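Local coordinates for amoebiasin-2 (Entamoeba histolytica, PDB 3M86), which inhibits the parasite's own cysteine proteases by wedging three loops into their substrate-binding site, at residues H15-I20 with T105-I110. Numbering follows the deposited sequence.
Sequences HATLHI and TYSVVI
His15 N donates to Thr105 O across 2.7 Å, a somewhat bent bond (145° at the hydrogen), while His15 ND1 approaches Thr105 CB obliquely. Ala16 O takes a nearly straight bond from Ser107 N and a second, longer one from a water that also hydrogen-bonds Ser107 OG at 2.7 Å. Thr17 lies beside Ser107 on the more exposed face of the sheet, its OG1 3.5 Å from Ser107 CB. Leu18 brackets Val108: its N donates to Ser107 O and its O accepts from Val109 N, the pattern of a parallel pair. Strand 17-20 is an outermost strand of its sheet, paired in parallel with 102-110, in the immunoglobulin-like beta sandwich of I42 inhibitors. On the Thr17 face, His19 has CG anti to its carbonyl carbon (chi1 -70°), which lays the imidazole alongside Val109: Val109 CB makes a CH-pi contact with one ring face, 3.9 Å from the centroid, and CG2 sits nearer the rim. Ile20 N continues the ladder to Val109 O at 2.9 Å, and a backbone bond between Ile20 and Arg111 carries it further. The Ile20 side chain turns into the sandwich, where CD1 meets Val108 CG1 and Ile110 CG1, both at 4.0 Å, and Ile26 packs against Ile20 and Val108.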
# COMPACT_ATOMS: atom_id res chain seq x y z
N HIS A 15 10.83 0.28 -4.14
CA HIS A 15 12.19 0.52 -3.66
C HIS A 15 12.51 1.96 -3.28
O HIS A 15 13.66 2.30 -2.99
CB HIS A 15 13.24 -0.02 -4.66
CG HIS A 15 13.17 -1.50 -4.86
ND1 HIS A 15 13.32 -2.39 -3.82
CD2 HIS A 15 12.97 -2.24 -5.97
CE1 HIS A 15 13.20 -3.62 -4.29
NE2 HIS A 15 12.99 -3.56 -5.59
N ALA A 16 11.49 2.82 -3.26
CA ALA A 16 11.67 4.21 -2.85
C ALA A 16 11.97 4.30 -1.37
O ALA A 16 11.59 3.42 -0.59
CB ALA A 16 10.43 5.03 -3.17
N THR A 17 12.68 5.37 -0.98
CA THR A 17 12.79 5.74 0.43
C THR A 17 12.07 7.06 0.64
O THR A 17 12.32 8.05 -0.06
CB THR A 17 14.25 5.88 0.89
OG1 THR A 17 14.89 4.60 0.81
CG2 THR A 17 14.29 6.38 2.34
N LEU A 18 11.16 7.07 1.61
CA LEU A 18 10.32 8.21 1.91
C LEU A 18 10.69 8.73 3.28
O LEU A 18 10.73 7.97 4.24
CB LEU A 18 8.86 7.76 1.92
CG LEU A 18 7.73 8.75 1.74
CD1 LEU A 18 7.89 9.51 0.43
CD2 LEU A 18 6.41 7.99 1.78
N HIS A 19 10.94 10.03 3.39
CA HIS A 19 11.12 10.66 4.68
C HIS A 19 9.86 11.45 4.99
O HIS A 19 9.48 12.36 4.24
CB HIS A 19 12.36 11.56 4.69
CG HIS A 19 13.65 10.79 4.63
ND1 HIS A 19 14.48 10.65 5.72
CD2 HIS A 19 14.23 10.11 3.62
CE1 HIS A 19 15.53 9.92 5.38
NE2 HIS A 19 15.40 9.58 4.11
N ILE A 20 9.19 11.09 6.08
CA ILE A 20 7.95 11.74 6.48
C ILE A 20 8.03 12.25 7.91
O ILE A 20 8.93 11.87 8.66
CB ILE A 20 6.74 10.80 6.33
CG1 ILE A 20 6.74 9.72 7.42
CG2 ILE A 20 6.76 10.14 4.97
CD1 ILE A 20 5.43 8.93 7.50
N THR A 105 8.46 -2.94 -2.24
CA THR A 105 9.15 -2.64 -1.00
C THR A 105 9.31 -1.14 -0.88
O THR A 105 9.71 -0.47 -1.84
CB THR A 105 10.55 -3.30 -0.96
OG1 THR A 105 10.42 -4.72 -1.14
CG2 THR A 105 11.22 -3.03 0.37
N TYR A 106 8.98 -0.59 0.28
CA TYR A 106 9.21 0.82 0.54
C TYR A 106 9.95 1.00 1.87
O TYR A 106 9.68 0.30 2.84
CB TYR A 106 7.89 1.59 0.64
CG TYR A 106 6.90 1.40 -0.47
CD1 TYR A 106 7.16 1.84 -1.76
CD2 TYR A 106 5.66 0.83 -0.21
CE1 TYR A 106 6.23 1.68 -2.78
CE2 TYR A 106 4.72 0.67 -1.23
CZ TYR A 106 5.01 1.10 -2.49
OH TYR A 106 4.07 0.96 -3.48
N SER A 107 10.89 1.94 1.91
CA SER A 107 11.57 2.29 3.14
C SER A 107 11.01 3.62 3.60
O SER A 107 10.97 4.58 2.84
CB SER A 107 13.07 2.42 2.88
OG SER A 107 13.60 1.19 2.42
N VAL A 108 10.56 3.68 4.85
CA VAL A 108 9.96 4.91 5.35
C VAL A 108 10.65 5.35 6.63
O VAL A 108 10.68 4.61 7.62
CB VAL A 108 8.45 4.76 5.58
CG1 VAL A 108 7.89 6.06 6.18
CG2 VAL A 108 7.74 4.38 4.28
N VAL A 109 11.22 6.54 6.61
CA VAL A 109 11.84 7.13 7.78
C VAL A 109 10.88 8.15 8.36
O VAL A 109 10.51 9.11 7.69
CB VAL A 109 13.16 7.84 7.42
CG1 VAL A 109 13.80 8.44 8.66
CG2 VAL A 109 14.11 6.88 6.72
N ILE A 110 10.47 7.93 9.60
CA ILE A 110 9.59 8.84 10.31
C ILE A 110 10.43 9.69 11.26
O ILE A 110 10.92 9.22 12.29
CB ILE A 110 8.53 8.07 11.12
CG1 ILE A 110 7.78 7.09 10.20
CG2 ILE A 110 7.59 9.04 11.83
CD1 ILE A 110 6.98 6.04 10.96
O HOH W 1 13.01 0.59 -0.11